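Local coordinates for structural protein VP1 (Trichodysplasia spinulosa-associated polyomavirus, PDB 4U60) that forms the pentameric building block of the viral capsid and binds sialylated glycans such as the GM1 oligosaccharide, probably for attachment to host cells, at residues I25-N36 / G63-I73. Sequence-based numbering, arbitrary orientation. Where two conformers were deposited one is given.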
# COMPACT_ATOMS: atom_id res chain seq x y z
N ILE C 25 26.29 20.16 -6.18
CA ILE C 25 27.15 19.42 -5.28
C ILE C 25 26.70 17.97 -5.35
O ILE C 25 25.51 17.66 -5.20
CB ILE C 25 26.99 19.92 -3.82
CG1 ILE C 25 27.56 21.33 -3.68
CG2 ILE C 25 27.62 18.95 -2.82
CD1 ILE C 25 29.05 21.43 -3.91
N GLU C 26 27.65 17.08 -5.57
CA GLU C 26 27.39 15.67 -5.61
C GLU C 26 28.23 15.00 -4.53
O GLU C 26 29.41 15.31 -4.37
CB GLU C 26 27.75 15.17 -7.00
CG GLU C 26 27.46 13.73 -7.27
CD GLU C 26 27.83 13.35 -8.69
OE1 GLU C 26 26.96 12.86 -9.42
OE2 GLU C 26 29.00 13.54 -9.09
N LEU C 27 27.62 14.11 -3.78
CA LEU C 27 28.35 13.37 -2.75
C LEU C 27 27.62 12.09 -2.42
O LEU C 27 26.47 11.90 -2.81
CB LEU C 27 28.51 14.19 -1.48
CG LEU C 27 27.24 14.36 -0.65
CD1 LEU C 27 27.51 14.45 0.84
CD2 LEU C 27 26.49 15.61 -1.12
N TYR C 28 28.31 11.21 -1.71
CA TYR C 28 27.66 10.06 -1.09
C TYR C 28 28.09 10.01 0.36
O TYR C 28 29.16 10.55 0.74
CB TYR C 28 27.99 8.74 -1.83
CG TYR C 28 29.47 8.40 -1.79
CD1 TYR C 28 30.01 7.67 -0.73
CD2 TYR C 28 30.33 8.85 -2.77
CE1 TYR C 28 31.38 7.38 -0.67
CE2 TYR C 28 31.70 8.59 -2.72
CZ TYR C 28 32.22 7.85 -1.66
OH TYR C 28 33.58 7.60 -1.62
N LEU C 29 27.26 9.37 1.18
CA LEU C 29 27.60 9.08 2.56
C LEU C 29 27.49 7.58 2.80
O LEU C 29 26.46 6.98 2.53
CB LEU C 29 26.68 9.82 3.52
CG LEU C 29 26.83 11.35 3.51
CD1 LEU C 29 25.72 11.97 4.35
CD2 LEU C 29 28.20 11.79 4.00
N ASN C 30 28.58 7.00 3.30
CA ASN C 30 28.54 5.62 3.72
C ASN C 30 27.84 5.46 5.06
O ASN C 30 27.80 6.37 5.89
CB ASN C 30 29.94 5.00 3.75
CG ASN C 30 30.35 4.45 2.40
OD1 ASN C 30 29.63 3.65 1.80
ND2 ASN C 30 31.48 4.90 1.90
N THR C 31 27.27 4.27 5.23
CA THR C 31 26.44 3.97 6.38
C THR C 31 27.28 3.85 7.66
O THR C 31 28.49 3.51 7.62
CB THR C 31 25.65 2.67 6.13
OG1 THR C 31 24.55 2.59 7.03
CG2 THR C 31 26.51 1.44 6.29
N ARG C 32 26.64 4.17 8.79
CA ARG C 32 27.28 4.12 10.11
C ARG C 32 26.46 3.23 11.05
O ARG C 32 25.77 3.67 11.96
CB ARG C 32 27.48 5.52 10.67
CG ARG C 32 28.28 6.44 9.75
CD ARG C 32 29.70 5.96 9.61
NE ARG C 32 30.53 6.73 8.70
CZ ARG C 32 31.16 6.24 7.64
NH1 ARG C 32 31.01 4.97 7.26
NH2 ARG C 32 31.96 7.04 6.93
N MET C 33 26.57 1.93 10.80
CA MET C 33 25.82 0.96 11.57
C MET C 33 26.46 0.50 12.86
O MET C 33 25.80 -0.10 13.69
CB MET C 33 25.54 -0.25 10.69
CG MET C 33 24.59 0.02 9.52
SD MET C 33 22.91 0.49 10.01
CE MET C 33 22.97 2.27 9.87
N GLY C 34 27.76 0.74 13.01
CA GLY C 34 28.48 0.36 14.24
C GLY C 34 29.92 -0.01 13.97
O GLY C 34 30.82 0.37 14.72
N GLN C 35 30.15 -0.81 12.93
CA GLN C 35 31.49 -1.07 12.46
C GLN C 35 31.68 -0.11 11.28
O GLN C 35 31.24 -0.36 10.16
CB GLN C 35 31.63 -2.52 12.07
CG GLN C 35 33.04 -3.05 11.89
CD GLN C 35 34.00 -2.07 11.26
OE1 GLN C 35 34.54 -1.16 11.94
NE2 GLN C 35 34.24 -2.26 9.96
N ASN C 36 32.31 1.02 11.58
CA ASN C 36 32.37 2.16 10.65
C ASN C 36 33.74 2.36 10.04
O ASN C 36 33.96 3.37 9.35
CB ASN C 36 31.89 3.42 11.39
CG ASN C 36 30.49 3.24 11.95
OD1 ASN C 36 29.72 2.41 11.45
ND2 ASN C 36 30.17 3.99 12.98
N GLY C 63 29.79 -0.49 19.30
CA GLY C 63 29.59 -0.82 17.90
C GLY C 63 28.30 -1.50 17.53
O GLY C 63 28.11 -1.84 16.37
N GLU C 64 27.39 -1.74 18.48
CA GLU C 64 26.14 -2.39 18.12
C GLU C 64 25.00 -1.42 17.81
O GLU C 64 23.89 -1.86 17.55
CB GLU C 64 25.67 -3.40 19.18
CG GLU C 64 25.08 -2.84 20.47
CD GLU C 64 24.43 -3.95 21.27
OE1 GLU C 64 25.11 -4.48 22.19
OE2 GLU C 64 23.27 -4.30 20.95
N ILE C 65 25.26 -0.11 17.85
CA ILE C 65 24.16 0.80 17.61
C ILE C 65 24.42 1.75 16.43
O ILE C 65 25.49 2.35 16.31
CB ILE C 65 23.65 1.52 18.85
CG1 ILE C 65 24.70 2.48 19.28
CG2 ILE C 65 23.15 0.59 19.98
CD1 ILE C 65 24.40 3.83 18.72
N PRO C 66 23.44 1.86 15.55
CA PRO C 66 23.53 2.76 14.41
C PRO C 66 23.55 4.24 14.78
O PRO C 66 22.89 4.64 15.75
CB PRO C 66 22.28 2.42 13.61
CG PRO C 66 22.01 0.99 13.94
CD PRO C 66 22.41 0.83 15.36
N THR C 67 24.28 5.03 13.99
CA THR C 67 24.37 6.47 14.19
C THR C 67 24.06 7.18 12.87
O THR C 67 24.00 6.54 11.81
CB THR C 67 25.76 6.89 14.68
OG1 THR C 67 26.77 6.33 13.84
CG2 THR C 67 25.98 6.43 16.11
N TYR C 68 23.81 8.47 12.95
CA TYR C 68 23.60 9.27 11.73
C TYR C 68 24.88 9.46 10.95
O TYR C 68 25.98 9.66 11.51
CB TYR C 68 22.99 10.63 12.06
CG TYR C 68 21.58 10.55 12.61
CD1 TYR C 68 20.52 10.30 11.76
CD2 TYR C 68 21.32 10.69 13.96
CE1 TYR C 68 19.22 10.23 12.23
CE2 TYR C 68 20.04 10.61 14.46
CZ TYR C 68 18.98 10.36 13.58
OH TYR C 68 17.69 10.27 14.06
N SER C 69 24.76 9.38 9.62
CA SER C 69 25.80 9.87 8.74
C SER C 69 25.60 11.36 8.52
O SER C 69 24.47 11.83 8.43
CB SER C 69 25.70 9.16 7.39
OG SER C 69 25.85 7.76 7.55
N THR C 70 26.68 12.10 8.39
CA THR C 70 26.58 13.52 8.12
C THR C 70 27.88 14.09 7.55
O THR C 70 28.98 13.56 7.78
CB THR C 70 26.16 14.32 9.38
OG1 THR C 70 25.71 15.63 9.02
CG2 THR C 70 27.29 14.43 10.38
N ALA C 71 27.73 15.15 6.78
CA ALA C 71 28.87 15.90 6.25
C ALA C 71 28.49 17.36 6.08
O ALA C 71 27.31 17.69 5.84
CB ALA C 71 29.30 15.35 4.89
N ARG C 72 29.49 18.22 6.23
CA ARG C 72 29.40 19.61 5.85
C ARG C 72 30.23 19.75 4.59
O ARG C 72 31.43 19.42 4.59
CB ARG C 72 29.97 20.53 6.92
CG ARG C 72 29.99 21.99 6.52
CD ARG C 72 30.76 22.83 7.53
NE ARG C 72 30.68 24.24 7.20
CZ ARG C 72 31.39 24.83 6.25
NH1 ARG C 72 32.28 24.14 5.53
NH2 ARG C 72 31.24 26.14 6.03
N ILE C 73 29.61 20.24 3.53
CA ILE C 73 30.33 20.47 2.27
C ILE C 73 30.62 21.96 2.12
O ILE C 73 29.73 22.79 2.25
CB ILE C 73 29.51 19.99 1.05
CG1 ILE C 73 29.09 18.52 1.18
CG2 ILE C 73 30.29 20.23 -0.24
CD1 ILE C 73 30.19 17.52 1.37
O HOH W 1 25.07 6.83 5.01
O HOH W 2 24.34 5.99 9.02
O HOH W 3 27.53 3.82 14.58
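Thr67 N gives its hydrogen to Arg32 O, a nearly straight bond of 2.9 Å (173° at the hydrogen). The same oxygen takes a CA-H...O contact from Pro66 and a hydrogen bond from a water, which also bridges Thr67 OG1, Asn36 ND2 and Ile65 O. A second water links Arg32 N with Thr67 O and Ser69 OG, and Arg32 CG lies 3.5 Å from that hydroxyl oxygen. Met33 is bent at chi2 (-64°) and again at chi3 (98°), which brings CE to 3.8 Å from Pro66 CB. Further out, Gly34 CA sits 3.1 Å from Gly63 O, a CA-H...O contact at a position whose backbone angles suit glycine.

From Ser69 on, the two segments run as strands 25-29 and 69-73, whose axes come no closer than 8.0 Å, in the jelly-roll fold of the polyomavirus coat protein. They meet by side chains: Leu29 CD2 touches Ala71 CB at 3.8 Å, Leu27 CD1 meets Ile73 CD1, and Ile25 CG2 reaches Ile73 CG2 at 3.9 Å. Their backbones pair with different neighbours, strand 25-29 with strand 260-279 and strand 69-73 with strand 241-254.

Asp183 ties the two segments together from outside, as its carboxylate forms a salt bridge with Arg32 NE and accepts a hydrogen bond from Thr70 N. Asn30 OD1 is hydrogen-bonded to Leu172 N of a neighbouring subunit.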